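Local atomic coordinates of endoglucanase (Clostridium thermocellum, PDB entry 2YIK), a protein that probably hydrolyses internal beta-1,4-glucosidic bonds of cellulose, as a cellulosomal endoglucanase of glycoside hydrolase family 9. Residues C72-L81 / G106-H115; S83-F92 / F203-E212. All blocks are in the same frame, centred on the assembly; numbering follows the deposited sequence.

How the interactions relate
Interaction 1 (72-81 with 106-115) is largely buried and holds its two segments by metal coordination and a short antiparallel ladder; interaction 2 (83-92 with 203-212) is only partly buried and relies on one arginine, one asparagine and aromatic packing. Along the chain the segments alternate: strand 79-80 runs on into 83-92 and helix 90-100, which leads to the calcium loop and strand 107-108. The two contacts, their centres about 14 Å apart, meet directly. Asp-76 OD1 and Arg-204 NE form a salt bridge of 2.9 Å, and Pro-80 packs on Asn-85. Interaction 1 supplies three zinc ligands and one calcium ligand, whereas interaction 2 lies away from the annotated sites.

Interaction 1 (C72-L81 / G106-H115); sequences CHVYDARLPL and GKVDVSGGFH. With ZN (zinc ion), chain E; CA (calcium ion), chain D.
Cys-72, His-73 and His-115 converge on one zinc ion and, with Cys-56, complete its four protein ligands. Cys-72 SG binds the metal at 2.3 Å, and the histidines use different nitrogens, ND1 of His-73 at 2.1 Å and NE2 of His-115. The imidazoles approach from opposite directions and meet rim to rim with their planes at 88°, neither lying over the other. With its CG beside the backbone N (chi1 -50°), His-73 turns ND1 to the metal, while its NE2 is hydrogen-bonded to Asp-200, a second-shell carboxylate that probably steadies the ring.

Beyond the zinc, Asp-76 O receives Val-110 N in a nearly straight bond (165° at the hydrogen). The Asp-76 carboxylate serves two other partners: OD1 is in a salt bridge with Arg-204, and OD2 accepts from a water that in turn accepts from Gly-112 N. Asp-109 OD1 takes both the hydroxyl and the backbone N of Ser-111, the latter at 2.9 Å, closing an Asx turn; the same oxygen lies 3.1 Å from Ala-77 CA.

Farther along, Leu-79 and Val-108 exchange both backbone bonds as an antiparallel hydrogen-bonded pair, and Leu-81 N reaches Gly-106 O at 2.9 Å. The Leu-79 and Val-108 side chains lie side by side on one face of this ladder, with Leu-79 CB 3.9 Å from Val-108 CG2; Leu-79 CD2 also touches Val-110 CG2. Lys-107, on the other face, lays CG against Arg-78 O, while its carbonyl oxygen binds calcium together with Asp-101, Asp-103 and Asp-105. Within the family 9 catalytic domain the two segments thus run side by side between a Cys2His2 zinc site and an aspartate-rich calcium loop, with a short antiparallel ladder, two residues to a strand, next to the calcium.

Interaction 2 (S83-F92 / F203-E212); sequences SQNTNMSDGF and FRRGWFITKE
Arg-205 reaches across to the loop 83-86 with its chain extended from CG to NE and offers its guanidinium to three carbonyl oxygens. NH2 bonds Thr-86 O at 3.0 Å, tilted from the guanidinium plane, the one contact of the four that is not weak; NE adds weak bonds to Gln-84 O and Thr-86 O, and NH2 a long, weak one to Ser-83 O. Asn-87 CB sits over one guanidinium face, 3.6 Å above its centre.

Beside this group, Gly-206 N donates almost straight to Asn-85 O (174° at the hydrogen), and the return bond from Asn-87 N to Gly-206 O is weak. The Asn-87 side chain, its CG between the backbone N and the carbonyl carbon (chi1 74°), brings OD1 to Phe-208 N at 2.7 Å. A water extends this join by donating to both Asn-87 O and Phe-208 O.

The aromatic rings come next. Met-88 CE sits over the face of the Phe-208 ring in a CH-pi contact, 3.4 Å from the centroid and only 6° off the normal, with SD oblique to the same ring in a Met-aromatic contact; Thr-86 CB touches its CE1. At the far end Glu-212 OE2 meets the edge of the Phe-92 ring at CD1. As modelled, Thr-210 OG1 lies over a face of that ring, offset toward the rim, and has no hydrogen-bonding partner in the model, but its placement is doubtful.

Behind these groups, Thr-86 OG1 accepts from Met-88 N in an ST turn and is also bonded to Asp-82 O. Ser-89 OG caps the helix that carries Phe-92, and Trp-207 NE1 bonds Gly-185 O beside strand 177-184, the partner of strand 206-209. Chemically, two straight bonds to the 206-208 backbone hold the loop, and the guanidinium adds several mostly weak bonds to three carbonyls.

Interaction 1 (C72-L81 / G106-H115)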
loop_
_atom_site.group_PDB
_atom_site.type_symbol
_atom_site.label_atom_id
_atom_site.label_comp_id
_atom_site.label_asym_id
_atom_site.label_seq_id
_atom_site.Cartn_x
_atom_site.Cartn_y
_atom_site.Cartn_z
ATOM N N CYS A 72 -20.745 3.520 -3.644
ATOM C CA CYS A 72 -20.997 2.090 -3.782
ATOM C C CYS A 72 -20.962 1.377 -2.439
ATOM O O CYS A 72 -20.371 1.876 -1.481
ATOM C CB CYS A 72 -19.954 1.461 -4.705
ATOM S SG CYS A 72 -18.259 1.789 -4.170
ATOM N N HIS A 73 -21.574 0.196 -2.397
ATOM C CA HIS A 73 -21.643 -0.618 -1.187
ATOM C C HIS A 73 -21.936 0.276 0.009
ATOM O O HIS A 73 -21.351 0.115 1.083
ATOM C CB HIS A 73 -20.327 -1.375 -0.985
ATOM C CG HIS A 73 -19.868 -2.101 -2.210
ATOM N ND1 HIS A 73 -18.860 -1.633 -3.024
ATOM C CD2 HIS A 73 -20.337 -3.227 -2.804
ATOM C CE1 HIS A 73 -18.729 -2.432 -4.068
ATOM N NE2 HIS A 73 -19.614 -3.405 -3.958
ATOM N N VAL A 74 -22.857 1.219 -0.182
ATOM C CA VAL A 74 -23.198 2.135 0.893
ATOM C C VAL A 74 -23.805 1.413 2.095
ATOM O O VAL A 74 -23.848 1.969 3.190
ATOM C CB VAL A 74 -24.138 3.271 0.400
ATOM C CG1 VAL A 74 -23.452 4.054 -0.721
ATOM C CG2 VAL A 74 -25.471 2.700 -0.075
ATOM N N TYR A 75 -24.259 0.176 1.918
ATOM C CA TYR A 75 -24.807 -0.547 3.059
ATOM C C TYR A 75 -23.697 -0.918 4.049
ATOM O O TYR A 75 -23.980 -1.353 5.167
ATOM C CB TYR A 75 -25.595 -1.799 2.630
ATOM C CG TYR A 75 -24.950 -2.677 1.582
ATOM C CD1 TYR A 75 -24.972 -2.317 0.234
ATOM C CD2 TYR A 75 -24.368 -3.901 1.930
ATOM C CE1 TYR A 75 -24.439 -3.161 -0.750
ATOM C CE2 TYR A 75 -23.833 -4.750 0.960
ATOM C CZ TYR A 75 -23.876 -4.375 -0.378
ATOM O OH TYR A 75 -23.384 -5.224 -1.346
ATOM N N ASP A 76 -22.440 -0.742 3.628
ATOM C CA ASP A 76 -21.277 -1.004 4.485
ATOM C C ASP A 76 -21.368 -0.040 5.665
ATOM O O ASP A 76 -20.894 -0.334 6.766
ATOM C CB ASP A 76 -19.952 -0.688 3.767
ATOM C CG ASP A 76 -19.554 -1.729 2.732
ATOM O OD1 ASP A 76 -20.197 -2.798 2.643
ATOM O OD2 ASP A 76 -18.566 -1.463 2.008
ATOM N N ALA A 77 -21.965 1.122 5.409
ATOM C CA ALA A 77 -22.108 2.163 6.419
ATOM C C ALA A 77 -23.152 1.835 7.485
ATOM O O ALA A 77 -23.261 2.537 8.486
ATOM C CB ALA A 77 -22.437 3.498 5.749
ATOM N N ARG A 78 -23.908 0.766 7.263
ATOM C CA ARG A 78 -24.933 0.336 8.204
ATOM C C ARG A 78 -24.838 -1.162 8.416
ATOM O O ARG A 78 -25.849 -1.863 8.363
ATOM C CB ARG A 78 -26.333 0.649 7.674
ATOM C CG ARG A 78 -26.677 2.113 7.498
ATOM C CD ARG A 78 -27.440 2.250 6.184
ATOM N NE ARG A 78 -27.972 0.950 5.749
ATOM C CZ ARG A 78 -28.297 0.646 4.492
ATOM N NH1 ARG A 78 -28.147 1.549 3.528
ATOM N NH2 ARG A 78 -28.755 -0.573 4.195
ATOM N N LEU A 79 -23.624 -1.661 8.636
ATOM C CA LEU A 79 -23.422 -3.090 8.868
ATOM C C LEU A 79 -24.091 -3.502 10.181
ATOM O O LEU A 79 -23.844 -2.887 11.217
ATOM C CB LEU A 79 -21.930 -3.399 8.959
ATOM C CG LEU A 79 -21.581 -4.870 9.194
ATOM C CD1 LEU A 79 -21.963 -5.676 7.971
ATOM C CD2 LEU A 79 -20.100 -5.018 9.473
ATOM N N PRO A 80 -24.952 -4.539 10.155
ATOM C CA PRO A 80 -25.610 -4.968 11.394
ATOM C C PRO A 80 -24.615 -5.553 12.383
ATOM O O PRO A 80 -23.780 -6.381 12.026
ATOM C CB PRO A 80 -26.616 -6.014 10.913
ATOM C CG PRO A 80 -26.956 -5.541 9.533
ATOM C CD PRO A 80 -25.581 -5.183 8.988
ATOM N N LEU A 81 -24.722 -5.129 13.634
ATOM C CA LEU A 81 -23.823 -5.604 14.670
ATOM C C LEU A 81 -24.303 -6.920 15.281
ATOM O O LEU A 81 -25.050 -6.919 16.255
ATOM C CB LEU A 81 -23.684 -4.533 15.760
ATOM C CG LEU A 81 -22.757 -4.821 16.947
ATOM C CD1 LEU A 81 -21.328 -5.033 16.457
ATOM C CD2 LEU A 81 -22.821 -3.656 17.929
ATOM N N GLY A 106 -27.806 -0.412 16.550
ATOM C CA GLY A 106 -27.492 -1.768 16.119
ATOM C C GLY A 106 -26.718 -1.926 14.819
ATOM O O GLY A 106 -26.670 -3.018 14.248
ATOM N N LYS A 107 -26.108 -0.845 14.348
ATOM C CA LYS A 107 -25.344 -0.890 13.109
ATOM C C LYS A 107 -24.004 -0.174 13.254
ATOM O O LYS A 107 -23.859 0.705 14.082
ATOM C CB LYS A 107 -26.166 -0.250 11.986
ATOM C CG LYS A 107 -27.373 -1.078 11.572
ATOM C CD LYS A 107 -28.553 -0.200 11.213
ATOM C CE LYS A 107 -29.721 -1.017 10.646
ATOM N NZ LYS A 107 -29.590 -2.474 10.950
ATOM N N VAL A 108 -23.003 -0.573 12.480
ATOM C CA VAL A 108 -21.721 0.116 12.543
ATOM C C VAL A 108 -21.349 0.541 11.133
ATOM O O VAL A 108 -21.808 -0.052 10.155
ATOM C CB VAL A 108 -20.605 -0.771 13.133
ATOM C CG1 VAL A 108 -20.942 -1.138 14.578
ATOM C CG2 VAL A 108 -20.419 -2.006 12.283
ATOM N N ASP A 109 -20.527 1.579 11.035
ATOM C CA ASP A 109 -20.096 2.103 9.748
ATOM C C ASP A 109 -18.669 1.671 9.391
ATOM O O ASP A 109 -17.697 2.177 9.951
ATOM C CB ASP A 109 -20.189 3.633 9.776
ATOM C CG ASP A 109 -19.824 4.274 8.448
ATOM O OD1 ASP A 109 -19.487 3.547 7.485
ATOM O OD2 ASP A 109 -19.874 5.521 8.369
ATOM N N VAL A 110 -18.544 0.720 8.469
ATOM C CA VAL A 110 -17.224 0.268 8.035
ATOM C C VAL A 110 -17.084 0.555 6.540
ATOM O O VAL A 110 -16.433 -0.185 5.798
ATOM C CB VAL A 110 -16.989 -1.244 8.307
ATOM C CG1 VAL A 110 -16.899 -1.494 9.806
ATOM C CG2 VAL A 110 -18.092 -2.069 7.694
ATOM N N SER A 111 -17.699 1.655 6.115
ATOM C CA SER A 111 -17.663 2.082 4.727
ATOM C C SER A 111 -16.428 2.937 4.459
ATOM O O SER A 111 -15.776 3.429 5.384
ATOM C CB SER A 111 -18.913 2.898 4.387
ATOM O OG SER A 111 -18.849 4.192 4.969
ATOM N N GLY A 112 -16.116 3.105 3.179
ATOM C CA GLY A 112 -14.973 3.909 2.794
ATOM C C GLY A 112 -13.795 3.093 2.308
ATOM O O GLY A 112 -13.907 1.889 2.086
ATOM N N GLY A 113 -12.656 3.749 2.142
ATOM C CA GLY A 113 -11.488 3.029 1.679
ATOM C C GLY A 113 -11.540 2.676 0.202
ATOM O O GLY A 113 -12.274 3.292 -0.578
ATOM N N PHE A 114 -10.796 1.638 -0.169
ATOM C CA PHE A 114 -10.687 1.237 -1.566
ATOM C C PHE A 114 -10.917 -0.244 -1.828
ATOM O O PHE A 114 -10.580 -1.078 -0.989
ATOM C CB PHE A 114 -9.281 1.591 -2.067
ATOM C CG PHE A 114 -8.936 3.055 -1.948
ATOM C CD1 PHE A 114 -8.584 3.605 -0.719
ATOM C CD2 PHE A 114 -8.953 3.879 -3.071
ATOM C CE1 PHE A 114 -8.253 4.957 -0.609
ATOM C CE2 PHE A 114 -8.624 5.233 -2.976
ATOM C CZ PHE A 114 -8.273 5.774 -1.743
ATOM N N HIS A 115 -11.495 -0.554 -2.993
ATOM C CA HIS A 115 -11.707 -1.941 -3.413
ATOM C C HIS A 115 -10.288 -2.439 -3.576
ATOM O O HIS A 115 -9.379 -1.679 -3.884
ATOM C CB HIS A 115 -12.403 -2.023 -4.766
ATOM C CG HIS A 115 -13.758 -1.409 -4.787
ATOM N ND1 HIS A 115 -14.188 -0.608 -5.824
ATOM C CD2 HIS A 115 -14.793 -1.489 -3.921
ATOM C CE1 HIS A 115 -15.427 -0.223 -5.594
ATOM N NE2 HIS A 115 -15.820 -0.744 -4.444
HETATM ZN ZN ZN E . -17.481 -0.100 -3.068
HETATM CA CA CA D . -24.440 2.732 15.239
HETATM O O HOH W 1 -17.632 1.090 1.749
#

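Interaction 2 (S83-F92 / F203-E212)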
loop_
_atom_site.group_PDB
_atom_site.type_symbol
_atom_site.label_atom_id
_atom_site.label_comp_id
_atom_site.label_asym_id
_atom_site.label_seq_id
_atom_site.Cartn_x
_atom_site.Cartn_y
_atom_site.Cartn_z
ATOM N N SER A 83 -23.284 -11.596 15.272
ATOM C CA SER A 83 -22.299 -12.632 14.970
ATOM C C SER A 83 -22.353 -13.257 13.581
ATOM O O SER A 83 -21.608 -14.194 13.299
ATOM C CB SER A 83 -22.370 -13.742 16.024
ATOM O OG SER A 83 -23.664 -14.315 16.078
ATOM N N GLN A 84 -23.235 -12.760 12.722
ATOM C CA GLN A 84 -23.326 -13.288 11.367
ATOM C C GLN A 84 -22.863 -12.220 10.386
ATOM O O GLN A 84 -22.120 -12.511 9.453
ATOM C CB GLN A 84 -24.760 -13.728 11.025
ATOM C CG GLN A 84 -25.200 -15.065 11.647
ATOM C CD GLN A 84 -25.660 -14.932 13.098
ATOM O OE1 GLN A 84 -26.311 -13.944 13.467
ATOM N NE2 GLN A 84 -25.344 -15.938 13.927
ATOM N N ASN A 85 -23.292 -10.980 10.597
ATOM C CA ASN A 85 -22.872 -9.911 9.707
ATOM C C ASN A 85 -21.445 -9.471 10.017
ATOM O O ASN A 85 -20.816 -8.783 9.216
ATOM C CB ASN A 85 -23.842 -8.729 9.774
ATOM C CG ASN A 85 -25.155 -9.021 9.064
ATOM O OD1 ASN A 85 -26.175 -9.305 9.703
ATOM N ND2 ASN A 85 -25.131 -8.969 7.735
ATOM N N THR A 86 -20.943 -9.854 11.186
ATOM C CA THR A 86 -19.559 -9.561 11.558
ATOM C C THR A 86 -19.039 -10.910 12.036
ATOM O O THR A 86 -19.813 -11.866 12.142
ATOM C CB THR A 86 -19.427 -8.551 12.730
ATOM O OG1 THR A 86 -19.698 -9.216 13.970
ATOM C CG2 THR A 86 -20.391 -7.385 12.552
ATOM N N ASN A 87 -17.748 -11.006 12.323
ATOM C CA ASN A 87 -17.207 -12.271 12.792
ATOM C C ASN A 87 -16.808 -12.195 14.261
ATOM O O ASN A 87 -15.955 -12.957 14.728
ATOM C CB ASN A 87 -16.021 -12.699 11.930
ATOM C CG ASN A 87 -14.778 -11.899 12.209
ATOM O OD1 ASN A 87 -14.841 -10.708 12.531
ATOM N ND2 ASN A 87 -13.625 -12.547 12.074
ATOM N N MET A 88 -17.410 -11.254 14.986
ATOM C CA MET A 88 -17.159 -11.138 16.420
ATOM C C MET A 88 -18.188 -12.059 17.076
ATOM O O MET A 88 -19.281 -12.245 16.543
ATOM C CB MET A 88 -17.363 -9.704 16.906
ATOM C CG MET A 88 -16.258 -8.739 16.477
ATOM S SD MET A 88 -16.599 -7.046 16.996
ATOM C CE MET A 88 -17.726 -6.512 15.676
ATOM N N SER A 89 -17.832 -12.646 18.214
ATOM C CA SER A 89 -18.722 -13.556 18.935
ATOM C C SER A 89 -19.878 -12.819 19.608
ATOM O O SER A 89 -19.814 -11.606 19.809
ATOM C CB SER A 89 -17.935 -14.319 20.007
ATOM O OG SER A 89 -17.532 -13.456 21.061
ATOM N N ASP A 90 -20.933 -13.563 19.951
ATOM C CA ASP A 90 -22.093 -12.986 20.630
ATOM C C ASP A 90 -21.638 -12.375 21.956
ATOM O O ASP A 90 -22.069 -11.291 22.340
ATOM C CB ASP A 90 -23.145 -14.055 20.952
ATOM C CG ASP A 90 -23.911 -14.526 19.736
ATOM O OD1 ASP A 90 -23.987 -13.782 18.732
ATOM O OD2 ASP A 90 -24.466 -15.650 19.797
ATOM N N GLY A 91 -20.775 -13.100 22.657
ATOM C CA GLY A 91 -20.274 -12.640 23.941
ATOM C C GLY A 91 -19.443 -11.368 23.864
ATOM O O GLY A 91 -19.559 -10.487 24.715
ATOM N N PHE A 92 -18.598 -11.277 22.844
ATOM C CA PHE A 92 -17.764 -10.100 22.669
ATOM C C PHE A 92 -18.639 -8.890 22.386
ATOM O O PHE A 92 -18.454 -7.837 22.982
ATOM C CB PHE A 92 -16.792 -10.288 21.510
ATOM C CG PHE A 92 -15.823 -9.159 21.367
ATOM C CD1 PHE A 92 -14.670 -9.117 22.146
ATOM C CD2 PHE A 92 -16.096 -8.102 20.510
ATOM C CE1 PHE A 92 -13.802 -8.034 22.078
ATOM C CE2 PHE A 92 -15.235 -7.009 20.433
ATOM C CZ PHE A 92 -14.084 -6.976 21.222
ATOM N N PHE A 203 -23.917 -9.898 -0.134
ATOM C CA PHE A 203 -23.483 -9.921 1.263
ATOM C C PHE A 203 -22.011 -9.524 1.441
ATOM O O PHE A 203 -21.118 -10.091 0.809
ATOM C CB PHE A 203 -23.738 -11.327 1.828
ATOM C CG PHE A 203 -23.277 -11.529 3.249
ATOM C CD1 PHE A 203 -23.631 -10.635 4.261
ATOM C CD2 PHE A 203 -22.542 -12.665 3.586
ATOM C CE1 PHE A 203 -23.258 -10.877 5.594
ATOM C CE2 PHE A 203 -22.165 -12.916 4.902
ATOM C CZ PHE A 203 -22.525 -12.023 5.911
ATOM N N ARG A 204 -21.771 -8.543 2.309
ATOM C CA ARG A 204 -20.421 -8.062 2.591
ATOM C C ARG A 204 -20.173 -8.062 4.096
ATOM O O ARG A 204 -20.413 -7.070 4.785
ATOM C CB ARG A 204 -20.225 -6.659 2.018
ATOM C CG ARG A 204 -20.036 -6.641 0.507
ATOM C CD ARG A 204 -20.258 -5.252 -0.067
ATOM N NE ARG A 204 -19.225 -4.291 0.312
ATOM C CZ ARG A 204 -18.012 -4.226 -0.230
ATOM N NH1 ARG A 204 -17.665 -5.075 -1.187
ATOM N NH2 ARG A 204 -17.147 -3.307 0.183
ATOM N N ARG A 205 -19.688 -9.195 4.588
ATOM C CA ARG A 205 -19.408 -9.380 5.999
ATOM C C ARG A 205 -18.283 -8.465 6.470
ATOM O O ARG A 205 -17.374 -8.127 5.703
ATOM C CB ARG A 205 -19.026 -10.839 6.264
ATOM C CG ARG A 205 -19.091 -11.237 7.724
ATOM C CD ARG A 205 -18.789 -12.710 7.916
ATOM N NE ARG A 205 -19.167 -13.146 9.259
ATOM C CZ ARG A 205 -18.707 -14.240 9.853
ATOM N NH1 ARG A 205 -17.839 -15.029 9.231
ATOM N NH2 ARG A 205 -19.110 -14.536 11.077
ATOM N N GLY A 206 -18.368 -8.048 7.731
ATOM C CA GLY A 206 -17.334 -7.214 8.308
ATOM C C GLY A 206 -16.487 -8.127 9.180
ATOM O O GLY A 206 -17.022 -8.834 10.033
ATOM N N TRP A 207 -15.177 -8.146 8.965
ATOM C CA TRP A 207 -14.310 -9.005 9.763
ATOM C C TRP A 207 -13.505 -8.108 10.700
ATOM O O TRP A 207 -12.927 -7.095 10.283
ATOM C CB TRP A 207 -13.410 -9.855 8.849
ATOM C CG TRP A 207 -14.168 -10.530 7.704
ATOM C CD1 TRP A 207 -14.693 -9.920 6.601
ATOM C CD2 TRP A 207 -14.454 -11.934 7.554
ATOM N NE1 TRP A 207 -15.282 -10.847 5.773
ATOM C CE2 TRP A 207 -15.150 -12.088 6.331
ATOM C CE3 TRP A 207 -14.191 -13.068 8.328
ATOM C CZ2 TRP A 207 -15.585 -13.339 5.866
ATOM C CZ3 TRP A 207 -14.625 -14.317 7.863
ATOM C CH2 TRP A 207 -15.313 -14.436 6.642
ATOM N N PHE A 208 -13.484 -8.486 11.974
ATOM C CA PHE A 208 -12.833 -7.687 13.003
ATOM C C PHE A 208 -11.740 -8.387 13.783
ATOM O O PHE A 208 -11.846 -9.575 14.076
ATOM C CB PHE A 208 -13.875 -7.210 14.030
ATOM C CG PHE A 208 -14.955 -6.329 13.462
ATOM C CD1 PHE A 208 -15.883 -6.826 12.553
ATOM C CD2 PHE A 208 -15.053 -4.994 13.853
ATOM C CE1 PHE A 208 -16.887 -6.011 12.039
ATOM C CE2 PHE A 208 -16.054 -4.174 13.342
ATOM C CZ PHE A 208 -16.971 -4.683 12.437
ATOM N N ILE A 209 -10.689 -7.640 14.124
ATOM C CA ILE A 209 -9.621 -8.184 14.956
ATOM C C ILE A 209 -10.010 -7.758 16.368
ATOM O O ILE A 209 -10.429 -6.621 16.605
ATOM C CB ILE A 209 -8.217 -7.617 14.628
ATOM C CG1 ILE A 209 -7.701 -8.230 13.329
ATOM C CG2 ILE A 209 -7.229 -7.973 15.745
ATOM C CD1 ILE A 209 -7.578 -7.241 12.215
ATOM N N THR A 210 -9.847 -8.689 17.292
ATOM C CA THR A 210 -10.212 -8.523 18.684
ATOM C C THR A 210 -9.043 -9.044 19.529
ATOM O O THR A 210 -8.152 -9.706 19.001
ATOM C CB THR A 210 -11.511 -9.346 18.895
ATOM O OG1 THR A 210 -12.645 -8.475 18.847
ATOM C CG2 THR A 210 -11.475 -10.129 20.150
ATOM N N LYS A 211 -9.032 -8.753 20.827
ATOM C CA LYS A 211 -7.949 -9.241 21.672
ATOM C C LYS A 211 -8.051 -10.762 21.841
ATOM O O LYS A 211 -7.131 -11.401 22.352
ATOM C CB LYS A 211 -8.001 -8.581 23.050
ATOM C CG LYS A 211 -9.052 -9.168 23.993
ATOM C CD LYS A 211 -9.253 -8.289 25.219
ATOM C CE LYS A 211 -7.974 -8.148 26.027
ATOM N NZ LYS A 211 -7.790 -9.290 26.982
ATOM N N GLU A 212 -9.169 -11.335 21.404
ATOM C CA GLU A 212 -9.395 -12.769 21.542
ATOM C C GLU A 212 -8.619 -13.661 20.570
ATOM O O GLU A 212 -8.515 -14.866 20.786
ATOM C CB GLU A 212 -10.900 -13.048 21.475
ATOM C CG GLU A 212 -11.652 -12.269 22.556
ATOM C CD GLU A 212 -13.112 -12.640 22.696
ATOM O OE1 GLU A 212 -13.657 -13.323 21.807
ATOM O OE2 GLU A 212 -13.725 -12.229 23.704
HETATM O O HOH W 2 -13.112 -11.733 15.474
#